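Local atomic coordinates of TudS (Uncultured bacterium, PDB entry 6Z96), a protein that removes sulfur from thiouracil in a non-redox reaction that depends on a [4Fe-4S] cluster and probably passes through a [4Fe-5S] intermediate. Residues 41-46 against 52-57; 63-66 against 70-73; 27-32 against 140-145; 93-98 against 127-132. All blocks are in the same frame, centred on the assembly; numbering follows the deposited sequence.

Contact 1. Residues 41-46 against 52-57; sequences AFCPEV and TPRPPA. With SF4 (iron/sulfur cluster), chain C; EDO (1,2-ethanediol), chain E.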
# COMPACT_ATOMS: atom_id res chain seq x y z
N ALA A 41 -5.73 2.46 -8.43
CA ALA A 41 -5.23 1.18 -7.93
C ALA A 41 -3.76 1.05 -8.19
O ALA A 41 -3.31 1.34 -9.29
CB ALA A 41 -5.96 0.06 -8.66
N PHE A 42 -3.03 0.51 -7.21
CA PHE A 42 -1.59 0.31 -7.41
C PHE A 42 -1.14 -0.82 -6.54
O PHE A 42 -1.51 -0.87 -5.37
CB PHE A 42 -0.81 1.60 -7.06
CG PHE A 42 0.65 1.49 -7.42
CD1 PHE A 42 1.60 1.18 -6.45
CD2 PHE A 42 1.07 1.66 -8.72
CE1 PHE A 42 2.94 1.02 -6.79
CE2 PHE A 42 2.43 1.52 -9.05
CZ PHE A 42 3.35 1.20 -8.08
N CYS A 43 -0.31 -1.73 -7.09
CA CYS A 43 0.28 -2.79 -6.27
C CYS A 43 1.79 -2.67 -6.40
O CYS A 43 2.34 -3.01 -7.44
CB CYS A 43 -0.16 -4.19 -6.72
SG CYS A 43 0.72 -5.50 -5.85
N PRO A 44 2.49 -2.24 -5.35
CA PRO A 44 3.95 -2.09 -5.45
C PRO A 44 4.69 -3.37 -5.81
O PRO A 44 5.67 -3.30 -6.54
CB PRO A 44 4.35 -1.62 -4.03
CG PRO A 44 3.08 -0.95 -3.47
CD PRO A 44 1.94 -1.75 -4.06
N GLU A 45 4.24 -4.53 -5.29
CA GLU A 45 4.98 -5.76 -5.57
C GLU A 45 4.87 -6.18 -7.02
O GLU A 45 5.87 -6.58 -7.62
CB GLU A 45 4.63 -6.86 -4.60
CG GLU A 45 5.20 -6.49 -3.25
CD GLU A 45 4.66 -7.28 -2.07
OE1 GLU A 45 4.26 -8.45 -2.29
OE2 GLU A 45 4.66 -6.77 -0.93
N VAL A 46 3.67 -6.08 -7.59
CA VAL A 46 3.48 -6.43 -8.99
C VAL A 46 4.17 -5.36 -9.86
O VAL A 46 4.87 -5.71 -10.83
CB VAL A 46 1.99 -6.57 -9.32
CG1 VAL A 46 1.77 -6.66 -10.82
CG2 VAL A 46 1.40 -7.79 -8.61
N THR A 52 2.47 -13.33 -9.39
CA THR A 52 1.32 -13.61 -8.52
C THR A 52 0.89 -15.04 -8.86
O THR A 52 0.48 -15.29 -10.00
CB THR A 52 0.17 -12.66 -8.80
OG1 THR A 52 0.63 -11.32 -8.63
CG2 THR A 52 -0.98 -12.91 -7.85
N PRO A 53 1.01 -16.01 -7.95
CA PRO A 53 1.44 -15.90 -6.56
C PRO A 53 2.95 -15.70 -6.42
O PRO A 53 3.72 -15.82 -7.37
CB PRO A 53 0.98 -17.25 -5.98
CG PRO A 53 1.23 -18.20 -7.15
CD PRO A 53 0.68 -17.42 -8.30
N ARG A 54 3.37 -15.41 -5.19
CA ARG A 54 4.77 -15.21 -4.85
C ARG A 54 4.94 -15.61 -3.39
O ARG A 54 3.97 -15.61 -2.63
CB ARG A 54 5.19 -13.74 -5.11
CG ARG A 54 4.30 -12.74 -4.42
CD ARG A 54 4.65 -11.33 -4.90
NE ARG A 54 3.74 -10.33 -4.33
CZ ARG A 54 2.53 -10.07 -4.81
NH1 ARG A 54 2.06 -10.72 -5.87
NH2 ARG A 54 1.75 -9.17 -4.20
N PRO A 55 6.14 -16.01 -2.99
CA PRO A 55 6.30 -16.47 -1.60
C PRO A 55 6.10 -15.33 -0.63
O PRO A 55 6.44 -14.18 -0.94
CB PRO A 55 7.76 -16.96 -1.55
CG PRO A 55 8.27 -16.97 -2.94
CD PRO A 55 7.40 -16.06 -3.76
N PRO A 56 5.65 -15.63 0.60
CA PRO A 56 5.57 -14.57 1.62
C PRO A 56 6.94 -13.97 1.88
O PRO A 56 7.96 -14.65 1.76
CB PRO A 56 5.09 -15.32 2.87
CG PRO A 56 4.49 -16.59 2.37
CD PRO A 56 5.22 -16.95 1.12
N ALA A 57 6.96 -12.69 2.17
CA ALA A 57 8.22 -12.00 2.45
C ALA A 57 8.06 -11.11 3.64
O ALA A 57 6.95 -10.66 3.95
CB ALA A 57 8.67 -11.19 1.25
FE1 SF4 C . 0.46 -6.78 -1.30
FE2 SF4 C . -1.88 -5.49 -1.68
FE3 SF4 C . 0.05 -5.38 -3.64
FE4 SF4 C . 0.35 -4.00 -1.28
S1 SF4 C . -1.22 -3.65 -2.94
S2 SF4 C . 1.96 -5.23 -2.33
S3 SF4 C . -0.61 -5.48 0.22
S4 SF4 C . -1.13 -7.24 -2.92
C1 EDO E . 5.46 -11.15 -1.10
O1 EDO E . 5.23 -10.08 -0.21
C2 EDO E . 6.70 -10.96 -1.89
O2 EDO E . 7.12 -12.14 -2.58

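Contact 2. Residues 63-66 against 70-73; sequences HVVT and LDVT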
# COMPACT_ATOMS: atom_id res chain seq x y z
N HIS A 63 16.33 -4.70 4.30
CA HIS A 63 16.15 -5.79 3.33
C HIS A 63 14.73 -6.33 3.38
O HIS A 63 14.03 -6.16 4.38
CB HIS A 63 17.12 -6.94 3.68
CG HIS A 63 18.55 -6.58 3.39
ND1 HIS A 63 19.19 -7.03 2.25
CD2 HIS A 63 19.41 -5.84 4.12
CE1 HIS A 63 20.43 -6.53 2.31
NE2 HIS A 63 20.61 -5.82 3.42
N VAL A 64 14.33 -7.02 2.31
CA VAL A 64 13.05 -7.73 2.28
C VAL A 64 13.41 -9.10 1.74
O VAL A 64 14.11 -9.20 0.71
CB VAL A 64 11.97 -7.07 1.41
CG1 VAL A 64 10.65 -7.84 1.58
CG2 VAL A 64 11.79 -5.60 1.81
N VAL A 65 13.07 -10.15 2.50
CA VAL A 65 13.48 -11.49 2.11
C VAL A 65 12.32 -12.47 2.22
O VAL A 65 11.36 -12.24 2.97
CB VAL A 65 14.65 -12.00 3.00
CG1 VAL A 65 15.84 -11.05 2.96
CG2 VAL A 65 14.18 -12.24 4.43
N THR A 66 12.44 -13.59 1.51
CA THR A 66 11.47 -14.67 1.67
C THR A 66 12.00 -15.64 2.77
O THR A 66 13.15 -15.52 3.20
CB THR A 66 11.27 -15.40 0.35
OG1 THR A 66 12.46 -16.14 0.02
CG2 THR A 66 10.86 -14.48 -0.77
N LEU A 70 15.70 -15.73 -0.10
CA LEU A 70 15.84 -14.99 -1.36
C LEU A 70 15.62 -13.50 -1.06
O LEU A 70 14.65 -13.14 -0.39
CB LEU A 70 14.81 -15.48 -2.38
CG LEU A 70 14.84 -14.80 -3.72
CD1 LEU A 70 16.05 -15.28 -4.56
CD2 LEU A 70 13.54 -15.05 -4.50
N ASP A 71 16.52 -12.65 -1.57
CA ASP A 71 16.42 -11.22 -1.30
C ASP A 71 15.61 -10.57 -2.42
O ASP A 71 16.01 -10.60 -3.58
CB ASP A 71 17.82 -10.61 -1.18
CG ASP A 71 17.77 -9.25 -0.52
OD1 ASP A 71 17.17 -8.34 -1.11
OD2 ASP A 71 18.32 -9.11 0.60
N VAL A 72 14.46 -10.00 -2.05
CA VAL A 72 13.56 -9.35 -2.99
C VAL A 72 13.51 -7.84 -2.78
O VAL A 72 12.60 -7.18 -3.27
CB VAL A 72 12.15 -9.98 -2.96
CG1 VAL A 72 12.20 -11.40 -3.56
CG2 VAL A 72 11.56 -10.02 -1.56
N THR A 73 14.51 -7.27 -2.10
CA THR A 73 14.50 -5.83 -1.80
C THR A 73 14.49 -5.03 -3.09
O THR A 73 13.84 -4.00 -3.16
CB THR A 73 15.75 -5.41 -1.00
OG1 THR A 73 16.01 -6.36 0.05
CG2 THR A 73 15.57 -4.04 -0.38

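Contact 3. Residues 27-32 against 140-145; sequences SNWLDA and DQLPEL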
# COMPACT_ATOMS: atom_id res chain seq x y z
N SER A 27 -16.99 -0.87 1.55
CA SER A 27 -17.01 0.53 1.89
C SER A 27 -17.78 1.30 0.85
O SER A 27 -17.33 1.42 -0.30
CB SER A 27 -15.58 1.07 1.99
OG SER A 27 -15.56 2.48 2.10
N ASN A 28 -18.91 1.88 1.25
CA ASN A 28 -19.69 2.71 0.32
C ASN A 28 -18.88 3.93 -0.13
O ASN A 28 -18.95 4.35 -1.28
CB ASN A 28 -21.00 3.17 0.99
CG ASN A 28 -21.95 2.04 1.29
OD1 ASN A 28 -21.94 1.01 0.62
ND2 ASN A 28 -22.78 2.20 2.32
N TRP A 29 -18.11 4.51 0.80
CA TRP A 29 -17.29 5.67 0.50
C TRP A 29 -16.23 5.32 -0.57
O TRP A 29 -16.09 6.06 -1.54
CB TRP A 29 -16.62 6.20 1.78
CG TRP A 29 -15.62 7.28 1.52
CD1 TRP A 29 -15.86 8.60 1.31
CD2 TRP A 29 -14.19 7.12 1.44
NE1 TRP A 29 -14.69 9.27 1.07
CE2 TRP A 29 -13.64 8.38 1.16
CE3 TRP A 29 -13.33 6.02 1.59
CZ2 TRP A 29 -12.27 8.57 0.95
CZ3 TRP A 29 -11.97 6.22 1.41
CH2 TRP A 29 -11.46 7.48 1.09
N LEU A 30 -15.50 4.22 -0.39
CA LEU A 30 -14.45 3.85 -1.34
C LEU A 30 -15.06 3.49 -2.69
O LEU A 30 -14.52 3.87 -3.72
CB LEU A 30 -13.60 2.68 -0.80
CG LEU A 30 -12.42 2.28 -1.69
CD1 LEU A 30 -11.46 3.46 -1.94
CD2 LEU A 30 -11.65 1.16 -1.04
N ASP A 31 -16.24 2.84 -2.69
CA ASP A 31 -16.93 2.52 -3.94
C ASP A 31 -17.28 3.79 -4.71
O ASP A 31 -17.04 3.86 -5.92
CB ASP A 31 -18.24 1.74 -3.66
CG ASP A 31 -18.04 0.30 -3.23
OD1 ASP A 31 -16.87 -0.18 -3.26
OD2 ASP A 31 -19.03 -0.35 -2.85
N ALA A 32 -17.81 4.81 -4.00
CA ALA A 32 -18.17 6.09 -4.61
C ALA A 32 -16.94 6.80 -5.16
O ALA A 32 -16.97 7.35 -6.27
CB ALA A 32 -18.87 6.97 -3.58
N ASP A 140 -8.08 0.29 8.28
CA ASP A 140 -8.69 0.47 9.61
C ASP A 140 -8.89 1.97 9.94
O ASP A 140 -9.35 2.30 11.04
CB ASP A 140 -7.78 -0.12 10.69
CG ASP A 140 -7.50 -1.60 10.51
OD1 ASP A 140 -8.43 -2.33 10.12
OD2 ASP A 140 -6.35 -2.02 10.76
N GLN A 141 -8.52 2.88 9.01
CA GLN A 141 -8.58 4.33 9.21
C GLN A 141 -9.38 5.01 8.09
O GLN A 141 -9.08 6.15 7.74
CB GLN A 141 -7.15 4.90 9.23
CG GLN A 141 -6.31 4.27 10.32
CD GLN A 141 -4.89 4.75 10.25
OE1 GLN A 141 -4.19 4.56 9.26
NE2 GLN A 141 -4.44 5.38 11.33
N LEU A 142 -10.39 4.33 7.53
CA LEU A 142 -11.21 4.92 6.47
C LEU A 142 -11.90 6.21 6.90
O LEU A 142 -11.90 7.14 6.10
CB LEU A 142 -12.24 3.94 5.88
CG LEU A 142 -11.65 2.73 5.22
CD1 LEU A 142 -12.75 1.82 4.69
CD2 LEU A 142 -10.78 3.10 4.06
N PRO A 143 -12.45 6.32 8.13
CA PRO A 143 -13.10 7.59 8.51
C PRO A 143 -12.12 8.76 8.48
O PRO A 143 -12.45 9.83 7.98
CB PRO A 143 -13.63 7.31 9.93
CG PRO A 143 -13.80 5.81 10.01
CD PRO A 143 -12.58 5.31 9.21
N GLU A 144 -10.91 8.53 9.00
CA GLU A 144 -9.88 9.56 9.05
C GLU A 144 -9.43 9.97 7.63
O GLU A 144 -9.23 11.16 7.34
CB GLU A 144 -8.69 9.04 9.89
CG GLU A 144 -9.04 8.78 11.35
CD GLU A 144 -9.47 7.37 11.75
OE1 GLU A 144 -10.13 6.68 10.95
OE2 GLU A 144 -9.19 6.99 12.91
N LEU A 145 -9.22 8.97 6.74
CA LEU A 145 -8.82 9.28 5.37
C LEU A 145 -9.93 10.06 4.65
O LEU A 145 -9.68 11.06 3.96
CB LEU A 145 -8.53 7.95 4.62
CG LEU A 145 -8.37 8.08 3.11
CD1 LEU A 145 -7.21 9.02 2.74
CD2 LEU A 145 -8.17 6.70 2.48

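Contact 4. Residues 93-98 against 127-132; sequences RFALLK and ALLRRH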
# COMPACT_ATOMS: atom_id res chain seq x y z
N ARG A 93 -1.70 13.29 -2.65
CA ARG A 93 -1.08 13.50 -1.35
C ARG A 93 -1.62 12.56 -0.26
O ARG A 93 -1.23 12.71 0.90
CB ARG A 93 -1.19 14.99 -0.94
CG ARG A 93 -2.56 15.58 -1.09
CD ARG A 93 -2.55 17.08 -1.44
NE ARG A 93 -2.28 17.96 -0.31
CZ ARG A 93 -2.97 19.07 -0.04
NH1 ARG A 93 -2.64 19.82 1.00
NH2 ARG A 93 -4.00 19.42 -0.80
N PHE A 94 -2.51 11.61 -0.62
CA PHE A 94 -3.08 10.64 0.33
C PHE A 94 -3.00 9.23 -0.27
O PHE A 94 -3.26 9.05 -1.46
CB PHE A 94 -4.56 10.94 0.61
CG PHE A 94 -4.81 12.32 1.18
CD1 PHE A 94 -4.60 12.57 2.52
CD2 PHE A 94 -5.24 13.35 0.38
CE1 PHE A 94 -4.82 13.84 3.05
CE2 PHE A 94 -5.47 14.62 0.91
CZ PHE A 94 -5.28 14.85 2.25
N ALA A 95 -2.71 8.24 0.59
CA ALA A 95 -2.67 6.84 0.17
C ALA A 95 -3.48 5.99 1.12
O ALA A 95 -3.46 6.22 2.33
CB ALA A 95 -1.23 6.34 0.14
N LEU A 96 -4.20 5.00 0.59
CA LEU A 96 -4.93 4.04 1.40
C LEU A 96 -4.25 2.71 1.10
O LEU A 96 -4.43 2.15 0.02
CB LEU A 96 -6.40 3.98 0.97
CG LEU A 96 -7.24 2.84 1.55
CD1 LEU A 96 -7.18 2.80 3.07
CD2 LEU A 96 -8.70 2.92 1.05
N LEU A 97 -3.44 2.23 2.04
CA LEU A 97 -2.64 1.03 1.81
C LEU A 97 -2.97 -0.08 2.78
O LEU A 97 -3.36 0.18 3.91
CB LEU A 97 -1.14 1.38 1.88
CG LEU A 97 -0.65 2.46 0.92
CD1 LEU A 97 0.92 2.61 1.02
CD2 LEU A 97 -1.03 2.16 -0.54
N LYS A 98 -2.78 -1.33 2.34
CA LYS A 98 -3.11 -2.52 3.14
C LYS A 98 -2.22 -2.72 4.37
O LYS A 98 -1.01 -2.83 4.29
CB LYS A 98 -3.03 -3.77 2.21
CG LYS A 98 -3.24 -5.10 2.93
CD LYS A 98 -4.71 -5.28 3.32
CE LYS A 98 -4.85 -6.45 4.27
NZ LYS A 98 -4.50 -6.07 5.68
N ALA A 127 6.79 3.74 3.92
CA ALA A 127 7.92 4.53 4.41
C ALA A 127 8.36 5.58 3.40
O ALA A 127 8.61 6.73 3.79
CB ALA A 127 9.09 3.61 4.76
N LEU A 128 8.45 5.20 2.11
CA LEU A 128 8.91 6.14 1.09
C LEU A 128 7.89 7.23 0.88
O LEU A 128 8.25 8.42 0.81
CB LEU A 128 9.24 5.40 -0.22
CG LEU A 128 9.78 6.31 -1.31
CD1 LEU A 128 11.15 6.86 -0.91
CD2 LEU A 128 9.94 5.55 -2.61
N LEU A 129 6.59 6.88 0.82
CA LEU A 129 5.56 7.90 0.61
C LEU A 129 5.53 8.89 1.78
O LEU A 129 5.48 10.10 1.54
CB LEU A 129 4.17 7.26 0.45
CG LEU A 129 4.03 6.32 -0.76
CD1 LEU A 129 2.61 5.79 -0.86
CD2 LEU A 129 4.38 7.05 -2.07
N ARG A 130 5.63 8.38 3.02
CA ARG A 130 5.62 9.28 4.20
C ARG A 130 6.83 10.22 4.19
O ARG A 130 6.70 11.39 4.55
CB ARG A 130 5.56 8.47 5.50
CG ARG A 130 4.15 7.93 5.73
CD ARG A 130 4.06 7.14 7.02
NE ARG A 130 2.66 6.89 7.37
CZ ARG A 130 2.25 5.92 8.19
NH1 ARG A 130 3.13 5.08 8.72
NH2 ARG A 130 0.96 5.77 8.44
N ARG A 131 8.00 9.71 3.77
CA ARG A 131 9.25 10.49 3.65
C ARG A 131 9.12 11.64 2.64
O ARG A 131 9.86 12.63 2.73
CB ARG A 131 10.34 9.50 3.23
CG ARG A 131 11.69 10.01 2.95
CD ARG A 131 12.66 8.82 2.90
NE ARG A 131 13.91 9.26 2.29
CZ ARG A 131 14.91 9.81 2.96
NH1 ARG A 131 14.84 9.96 4.28
NH2 ARG A 131 16.00 10.21 2.32
N HIS A 132 8.22 11.50 1.67
CA HIS A 132 7.96 12.51 0.67
C HIS A 132 6.67 13.31 0.92
O HIS A 132 6.15 13.94 0.01
CB HIS A 132 8.00 11.90 -0.74
CG HIS A 132 9.38 11.50 -1.17
ND1 HIS A 132 10.14 12.32 -2.00
CD2 HIS A 132 10.11 10.42 -0.83
CE1 HIS A 132 11.30 11.71 -2.14
NE2 HIS A 132 11.34 10.56 -1.46

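Contact 1. Residues 41-46 against 52-57
Glu45 and Arg54 meet in the iron-sulfur cluster pocket, where both also line the site of the bound hydrogen sulfide. Their salt bridge is made by a single carboxylate oxygen. Arg54 NE gives Glu45 OE1 a fairly straight hydrogen bond of 2.8 Å (161° at the hydrogen), and it comes to the anti lone pair. OE1 lies in the guanidinium plane, yet the carboxylate stands almost perpendicular to that plane, at 89°. Arg54 NH2 adds a weak second bond to the same OE1 at 3.2 Å. The arginine is extended from CG to NE and reaches in from the loop. Its NH2 also hydrogen-bonds to Val16 O and its NH1 to Pro51 O. Glu45 OE2 is hydrogen-bonded to Ser103 OG. On the cluster side, Cys43 SG binds iron FE3 at 2.3 Å. SG is anti to the backbone N (chi1 172°), and it also accepts from Val46 N at 3.5 Å, capping helix 44-47. Val46 CG2 also touches Thr52 OG1 at 3.6 Å. A 1,2-ethanediol, probably from the crystallisation liquor, donates from O1 to Glu45 OE1 and from O2 to Pro55 O. The nearest cluster atom to the carboxylate is sulfide S2, 3.4 Å from Glu45 CD. These bonds fix both groups beside the cluster. The bound hydrogen sulfide touches both, about 3 Å from the Arg54 side chain, so the pair probably helps hold the removed sulfur.

Contact 2. Residues 63-66 against 70-73
Asp71 OD2 sits at the edge of the His63 ring, near its plane. His63 ND1 donates to the syn lone pair of Asp71 OD2 at 2.8 Å, with the carboxylate turned 80° from the ring. OD2 has a second donor in a bound di(hydroxyethyl)ether, probably from the crystallisation liquor. The other oxygen, OD1, is gripped twice by Thr73. Thr73 OG1 donates to Asp71 OD1 at 2.6 Å, and Thr73 N donates to it at 3.0 Å. Both come from one face of the carboxylate, and the backbone bond closes an Asx turn at the start of helix 73-90. Thr73 OG1 in turn accepts from Val64 N at 2.9 Å, so this hydroxyl both gives and takes. Strand 63-66 and the returning loop are bridged once, at the antiparallel, non-hydrogen-bonded pair Val65 and Asp71. Its flanking backbone bonds are Val72 N to Val64 O and Thr66 N to Leu70 O, each 2.9 Å. Leu70 O also receives a CA-H contact from Val65. Thr66 OG1 accepts from Leu70 N at 3.3 Å, but its stronger partner is the hydroxyl of Ser68 in the turn. On the buried side, Val64 CG1 packs on Val72 CG2 at 3.9 Å.

Contact 3. Residues 27-32 against 140-145
The Trp29 indole is the flat group here, and two leucines approach its six-membered ring obliquely, neither squarely over a face nor at an edge. The nearer is Leu145. Its CD2 lies 3.7 Å from Trp29 CH2, and Leu145 CG is equally close to the same CH2. CD2 also lies 4.0 Å from Trp29 CZ3. The leucine and the tryptophan cross at about a right angle, and the branch meets the far end of the benzo ring. Leu142 is the second partner, and its CD2 stays 4.3 Å from Trp29 CZ3. The indole reaches across because its CG is anti to the backbone N (chi1 172°), which carries the ring toward helix 142-151. Further along that helix the indole also touches Ala146 and Leu149. Helix 28-35 and helix 142-151 thus pack against each other on one face of the four-stranded parallel sheet. Leu30, Leu142 and Leu145 all reach Leu96 of strand 94-96, and Leu145 also touches Phe94. In chain order, helix 28-35 links strand 5-8 to the adjacent parallel strand 39-42, a beta-alpha-beta crossover. Helix 142-151 instead follows strand 135-137, at one edge of the sheet. Beside the indole, the other methyl of Leu142 meets the helix start. Leu142 CD1 is 3.9 Å from Ser27 OG. That oxygen has its own work as the N-cap, accepting from Leu30 N at 3.0 Å in a nearly straight bond (167°).

Contact 4. Residues 93-98 against 127-132
Apolar contact joins Leu129 to Ala95 and Leu97, and it is carried by one methyl group. Leu129 CD1 lies 4.0 Å from Ala95 CB and 4.1 Å from Leu97 CD1. It therefore meets two residues, two positions apart, whose side chains both point toward the helix. Leu129 has CG anti to its carbonyl carbon (chi1 -61°) and an extended second torsion, which carries CD1 from the helix toward Ala95 and Leu97. Leu97 has nearly the same torsions, and the two leucines meet at a slant through their CD1 methyls. Leu97 also touches Cys104 of the cluster pocket. All three residues of the contact are buried. The backbones stay well apart, with 8.3 Å between Ala95 CA and Leu129 CA. This is helix-on-sheet packing inside a beta-alpha-beta crossover. Strand 94-96 leads, by way of the hairpin 108-110/118-120 and then helix 124-131, to strand 135-137, its parallel neighbour in the sheet. Val136 of that neighbour touches both Leu129 and Leu97, so the helix is seated over two strands. Polar interactions lie within the helix or lead elsewhere. Arg131 N bonds Ala127 O at 3.0 Å in the last turn. At its end, His132 N bonds Leu129 O at 3.1 Å and makes a weak bond to Leu128 O. Arg130 pairs with Glu122 and also bonds Val136 O. Lys98 of the cluster pocket forms a salt bridge with Glu139.

Contact 1 is at the cluster. Contact 2 follows it in the chain and touches it directly, with Ala57 CB 3.4 Å from Val65 O; their centres are about 13 Å apart. Contacts 3 and 4 lie on the opposite side of the chain's centre from contact 1. Contact 3 packs on strand 94-96 of contact 4, on the side turned away from helix 124-131, with Leu145 CD2 3.6 Å from Leu96 CB. Along the chain, contacts 1, 2 and 4 are all nested inside the loop closed by contact 3. The Leu97 side chain is about 6 Å from the iron-sulfur cluster; the Leu145 side chain is about 14 Å from the iron-sulfur cluster. Contacts 2 and 3 are the most distant pair, with centres about 32 Å apart.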